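CRISPR/cas2 protein (Pyrococcus horikoshii OT3, PDB 6K2E) probably binds nucleic acid and, like other Cas2 proteins, is likely to take part in the acquisition of new spacers by the CRISPR system. Local coordinates at residues W30-S34 and R79-P83; R19-L23 and R54-E58. All blocks are in the same frame, centred on the assembly; numbering follows the deposited sequence.

Overall arrangement
The chain folds as a ferredoxin-like βαββαβ unit, an antiparallel sheet in the order 29-32, 35-41, 3-11, 61-67, followed by the extra strand 73-78. Contact 2 joins the first half of helix 17-27 to the last residues of helix 42-55 and the loop after it; contact 1 sets strand 29-32, at one edge of the sheet within this chain, against the loop after strand 73-78. Their centres lie about 20 Å apart, and their segments alternate along the chain as 19-23, 30-34, 54-58 and 79-83. Helix 17-27 leads into strand 29-32, and His21 NE2 lies 3.4 Å from Trp30 CE2. Contact 2 packs the two helices of one subunit together, whereas contact 1 lies at the subunit interface.

Contact 1. Residues W30-S34 and R79-P83; sequences WRQNS and RDKSP
Gln32 and Lys81 form the apolar part of this contact, their side chains crossing at about a right angle with Gln32 CG 3.6 Å from Lys81 CD. The buried Gln32 offers methylenes for packing and a polar end able to meet the backbone of 79-81, while Lys81 covers it from the exposed side. Lys81 CG lies anti to the carbonyl carbon (chi1 -77°) and the chain bends at chi2, which lays CD beside the glutamine and lets the amine end approach Asn33. Lys81 CG also sits over the centre of the Arg79 guanidinium.

One group of polar approaches lies round Ser82, whose small hydroxyl OG fits 3.4 Å from Arg31 O and 3.6 Å from Arg31 NH1, oblique to that guanidinium. Arg31 NE makes a salt bridge to Glu37.

Each segment is also shaped from within. Asp80 OD1 accepts from Ser82 N at 3.1 Å, an Asx turn. Arg31 and Gln32 both face Val35, a classic beta bulge between strands 29-32 and 35-41. Gln32 packs on Leu63 and Arg31 on Tyr65 of the second subunit.

The chemistry thus combines methylene packing of Gln32 on Lys81 with a serine hydroxyl beside Arg31, consistent with a loop held partly by its own Asx turn and by backbone hydrogen bonds from Arg79 to the second subunit.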
loop_
_atom_site.group_PDB
_atom_site.type_symbol
_atom_site.label_atom_id
_atom_site.label_comp_id
_atom_site.label_asym_id
_atom_site.label_seq_id
_atom_site.Cartn_x
_atom_site.Cartn_y
_atom_site.Cartn_z
ATOM N N TRP A 30 11.669 -4.472 2.175
ATOM C CA TRP A 30 10.637 -5.285 1.547
ATOM C C TRP A 30 9.699 -5.847 2.604
ATOM O O TRP A 30 10.107 -6.670 3.433
ATOM C CB TRP A 30 11.292 -6.400 0.750
ATOM C CG TRP A 30 10.356 -7.159 -0.041
ATOM C CD1 TRP A 30 9.159 -6.736 -0.518
ATOM C CD2 TRP A 30 10.516 -8.491 -0.467
ATOM N NE1 TRP A 30 8.553 -7.722 -1.223
ATOM C CE2 TRP A 30 9.370 -8.821 -1.211
ATOM C CE3 TRP A 30 11.525 -9.451 -0.304
ATOM C CZ2 TRP A 30 9.204 -10.067 -1.792
ATOM C CZ3 TRP A 30 11.349 -10.704 -0.889
ATOM C CH2 TRP A 30 10.203 -10.994 -1.619
ATOM N N ARG A 31 8.451 -5.378 2.598
ATOM C CA ARG A 31 7.447 -5.885 3.528
ATOM C C ARG A 31 6.879 -7.211 3.048
ATOM O O ARG A 31 7.097 -8.260 3.663
ATOM C CB ARG A 31 6.325 -4.844 3.694
ATOM C CG ARG A 31 5.048 -5.304 4.398
ATOM C CD ARG A 31 5.336 -5.745 5.808
ATOM N NE ARG A 31 5.605 -4.618 6.684
ATOM C CZ ARG A 31 5.994 -4.740 7.943
ATOM N NH1 ARG A 31 6.166 -5.947 8.468
ATOM N NH2 ARG A 31 6.200 -3.654 8.674
ATOM N N GLN A 32 6.174 -7.172 1.926
ATOM C CA GLN A 32 5.570 -8.326 1.307
ATOM C C GLN A 32 5.339 -7.930 -0.148
ATOM O O GLN A 32 5.602 -6.803 -0.515
ATOM C CB GLN A 32 4.272 -8.674 2.043
ATOM C CG GLN A 32 3.969 -10.098 2.126
ATOM C CD GLN A 32 2.916 -10.396 3.139
ATOM O OE1 GLN A 32 1.845 -10.886 2.794
ATOM N NE2 GLN A 32 3.202 -10.093 4.414
ATOM N N ASN A 33 4.560 -8.766 -0.834
ATOM C CA ASN A 33 4.603 -9.048 -2.265
ATOM C C ASN A 33 5.067 -7.905 -3.165
ATOM O O ASN A 33 6.084 -7.996 -3.866
ATOM C CB ASN A 33 3.188 -9.471 -2.693
ATOM C CG ASN A 33 2.523 -10.416 -1.690
ATOM O OD1 ASN A 33 1.852 -9.969 -0.759
ATOM N ND2 ASN A 33 2.713 -11.722 -1.870
ATOM N N SER A 34 4.387 -6.785 -3.075
ATOM C CA SER A 34 4.753 -5.650 -3.903
ATOM C C SER A 34 4.711 -4.359 -3.084
ATOM O O SER A 34 4.567 -3.261 -3.639
ATOM C CB SER A 34 3.851 -5.622 -5.137
ATOM O OG SER A 34 3.608 -4.310 -5.579
ATOM N N ARG A 79 -1.791 -14.606 5.063
ATOM C CA ARG A 79 -0.397 -15.016 5.205
ATOM C C ARG A 79 0.494 -13.824 5.528
ATOM O O ARG A 79 0.494 -12.819 4.811
ATOM C CB ARG A 79 0.082 -15.718 3.926
ATOM C CG ARG A 79 1.583 -15.998 3.884
ATOM C CD ARG A 79 1.997 -17.384 4.463
ATOM N NE ARG A 79 3.267 -17.844 3.877
ATOM C CZ ARG A 79 4.440 -17.954 4.517
ATOM N NH1 ARG A 79 4.578 -17.643 5.809
ATOM N NH2 ARG A 79 5.502 -18.374 3.841
ATOM N N ASP A 80 1.254 -13.942 6.617
ATOM C CA ASP A 80 2.302 -12.986 6.963
ATOM C C ASP A 80 3.648 -13.601 6.615
ATOM O O ASP A 80 4.135 -14.478 7.329
ATOM C CB ASP A 80 2.252 -12.643 8.448
ATOM C CG ASP A 80 2.879 -11.304 8.763
ATOM O OD1 ASP A 80 3.807 -10.886 8.043
ATOM O OD2 ASP A 80 2.446 -10.664 9.748
ATOM N N LYS A 81 4.245 -13.134 5.520
ATOM C CA LYS A 81 5.564 -13.580 5.079
ATOM C C LYS A 81 6.702 -13.008 5.926
ATOM O O LYS A 81 7.841 -13.455 5.789
ATOM C CB LYS A 81 5.741 -13.281 3.595
ATOM C CG LYS A 81 4.984 -14.272 2.711
ATOM C CD LYS A 81 4.182 -13.622 1.575
ATOM C CE LYS A 81 3.409 -14.617 0.720
ATOM N NZ LYS A 81 3.707 -14.485 -0.745
ATOM N N SER A 82 6.439 -12.000 6.745
ATOM C CA SER A 82 7.477 -11.364 7.555
ATOM C C SER A 82 7.774 -12.230 8.793
ATOM O O SER A 82 6.845 -12.646 9.487
ATOM C CB SER A 82 7.029 -9.967 7.993
ATOM O OG SER A 82 7.242 -9.008 6.958
ATOM N N PRO A 83 9.062 -12.473 9.082
ATOM C CA PRO A 83 9.371 -13.433 10.165
ATOM C C PRO A 83 9.110 -12.843 11.533
ATOM O O PRO A 83 9.234 -11.637 11.753
ATOM C CB PRO A 83 10.871 -13.716 9.962
ATOM C CG PRO A 83 11.200 -13.205 8.563
ATOM C CD PRO A 83 10.248 -12.076 8.322
#

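Contact 2. Residues R19-L23 and R54-E58; sequences RVHKL and RIVKE
Ile55 points from the last residues of helix 42-55 into the side of helix 17-27, meeting Arg19, Val20 and Leu23. These are the two helices of the ferredoxin-like fold, and the contact is an apolar seam between them with a charged margin.

The isoleucine's branches divide the work. CG1 lies anti to the carbonyl carbon (chi1 -72°), and the extended chi2 of -178° carries CD1 on to Leu23, where it comes 3.7 Å from CD2. Those two side chains slide past each other in opposite directions. The other branch, CG2, meets Val20 CG2 at an oblique crossing, also at 3.7 Å. Branched aliphatic residues suit this place because they fill the interhelical space without polar atoms to satisfy; Leu23 continues the seam onto Leu48 and Leu52, and Val20 reaches Tyr10 of the sheet.

Arg19 roofs the exposed side. Its chain bends at chi3, bringing one face of the guanidinium over Ile55 CG1, which sits 3.7 Å from the plane and offset toward the rim. At the edge, near that plane, stands Lys57 NZ, 3.4 Å from Arg19 NH1, two donors of like charge with no hydrogen bond between them.

An alanine in place of Ile55 would remove both branches beyond CB and would probably leave Val20 and Leu23 facing a gap, with the Arg19 guanidinium deprived of its apolar support.

Lys57 NZ turns instead to its own segment, donating to Ile55 O at 2.9 Å, tilted 35° from the carbonyl plane, and weakly to Arg54 O.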
loop_
_atom_site.group_PDB
_atom_site.type_symbol
_atom_site.label_atom_id
_atom_site.label_comp_id
_atom_site.label_asym_id
_atom_site.label_seq_id
_atom_site.Cartn_x
_atom_site.Cartn_y
_atom_site.Cartn_z
ATOM N N ARG A 19 12.992 -5.153 -12.340
ATOM C CA ARG A 19 13.703 -3.893 -12.273
ATOM C C ARG A 19 13.097 -2.974 -11.225
ATOM O O ARG A 19 13.843 -2.335 -10.478
ATOM C CB ARG A 19 13.655 -3.195 -13.633
ATOM C CG ARG A 19 14.241 -3.968 -14.786
ATOM C CD ARG A 19 14.044 -3.223 -16.104
ATOM N NE ARG A 19 14.831 -1.995 -16.103
ATOM C CZ ARG A 19 14.546 -0.910 -16.821
ATOM N NH1 ARG A 19 13.478 -0.887 -17.630
ATOM N NH2 ARG A 19 15.342 0.154 -16.731
ATOM N N VAL A 20 11.773 -3.023 -11.048
ATOM C CA VAL A 20 11.127 -2.213 -10.021
ATOM C C VAL A 20 11.442 -2.763 -8.632
ATOM O O VAL A 20 11.763 -2.001 -7.713
ATOM C CB VAL A 20 9.605 -2.130 -10.284
ATOM C CG1 VAL A 20 8.856 -1.551 -9.102
ATOM C CG2 VAL A 20 9.324 -1.265 -11.476
ATOM N N HIS A 21 11.456 -4.090 -8.483
ATOM C CA HIS A 21 11.695 -4.702 -7.175
ATOM C C HIS A 21 13.140 -4.534 -6.706
ATOM O O HIS A 21 13.375 -4.237 -5.527
ATOM C CB HIS A 21 11.315 -6.185 -7.218
ATOM C CG HIS A 21 11.417 -6.886 -5.896
ATOM N ND1 HIS A 21 12.566 -7.538 -5.481
ATOM C CD2 HIS A 21 10.507 -7.056 -4.904
ATOM C CE1 HIS A 21 12.363 -8.062 -4.284
ATOM N NE2 HIS A 21 11.124 -7.779 -3.909
ATOM N N LYS A 22 14.116 -4.678 -7.616
ATOM C CA LYS A 22 15.523 -4.533 -7.234
ATOM C C LYS A 22 15.843 -3.089 -6.875
ATOM O O LYS A 22 16.557 -2.827 -5.895
ATOM C CB LYS A 22 16.442 -5.013 -8.366
ATOM C CG LYS A 22 16.598 -6.529 -8.452
ATOM C CD LYS A 22 17.748 -6.937 -9.369
ATOM C CE LYS A 22 17.868 -8.466 -9.476
ATOM N NZ LYS A 22 17.683 -9.163 -8.165
ATOM N N LEU A 23 15.247 -2.149 -7.616
ATOM C CA LEU A 23 15.425 -0.730 -7.346
ATOM C C LEU A 23 14.833 -0.342 -5.995
ATOM O O LEU A 23 15.498 0.357 -5.207
ATOM C CB LEU A 23 14.789 0.077 -8.475
ATOM C CG LEU A 23 14.729 1.582 -8.276
ATOM C CD1 LEU A 23 16.137 2.162 -8.158
ATOM C CD2 LEU A 23 13.919 2.266 -9.386
ATOM N N ARG A 54 11.964 6.381 -14.804
ATOM C CA ARG A 54 12.640 5.934 -16.008
ATOM C C ARG A 54 12.416 4.460 -16.282
ATOM O O ARG A 54 12.722 4.006 -17.386
ATOM C CB ARG A 54 14.146 6.225 -15.904
ATOM C CG ARG A 54 14.460 7.710 -15.662
ATOM C CD ARG A 54 15.877 8.154 -16.051
ATOM N NE ARG A 54 16.392 7.459 -17.230
ATOM C CZ ARG A 54 16.104 7.797 -18.486
ATOM N NH1 ARG A 54 15.333 8.850 -18.739
ATOM N NH2 ARG A 54 16.615 7.100 -19.493
ATOM N N ILE A 55 11.808 3.732 -15.354
ATOM C CA ILE A 55 11.510 2.317 -15.538
ATOM C C ILE A 55 10.085 2.120 -16.022
ATOM O O ILE A 55 9.848 1.375 -16.976
ATOM C CB ILE A 55 11.750 1.533 -14.230
ATOM C CG1 ILE A 55 13.232 1.394 -13.911
ATOM C CG2 ILE A 55 11.137 0.147 -14.329
ATOM C CD1 ILE A 55 13.486 0.591 -12.647
ATOM N N VAL A 56 9.137 2.824 -15.390
ATOM C CA VAL A 56 7.722 2.591 -15.637
ATOM C C VAL A 56 7.359 3.102 -17.024
ATOM O O VAL A 56 7.849 4.141 -17.495
ATOM C CB VAL A 56 6.840 3.215 -14.536
ATOM C CG1 VAL A 56 7.154 2.567 -13.196
ATOM C CG2 VAL A 56 6.967 4.727 -14.480
ATOM N N LYS A 57 6.555 2.315 -17.711
ATOM C CA LYS A 57 6.067 2.591 -19.045
ATOM C C LYS A 57 4.658 2.042 -19.102
ATOM O O LYS A 57 4.370 1.072 -18.400
ATOM C CB LYS A 57 6.940 1.907 -20.124
ATOM C CG LYS A 57 8.263 2.585 -20.412
ATOM C CD LYS A 57 9.430 1.593 -20.589
ATOM C CE LYS A 57 10.798 2.242 -20.240
ATOM N NZ LYS A 57 11.592 1.403 -19.254
ATOM N N GLU A 58 3.766 2.731 -19.831
ATOM C CA GLU A 58 2.680 2.066 -20.569
ATOM C C GLU A 58 1.678 1.354 -19.623
ATOM O O GLU A 58 1.592 0.126 -19.579
ATOM C CB GLU A 58 3.327 1.094 -21.586
ATOM C CG GLU A 58 2.563 0.434 -22.676
ATOM C CD GLU A 58 2.826 -1.070 -22.636
ATOM O OE1 GLU A 58 3.512 -1.541 -21.696
ATOM O OE2 GLU A 58 2.460 -1.749 -23.609
#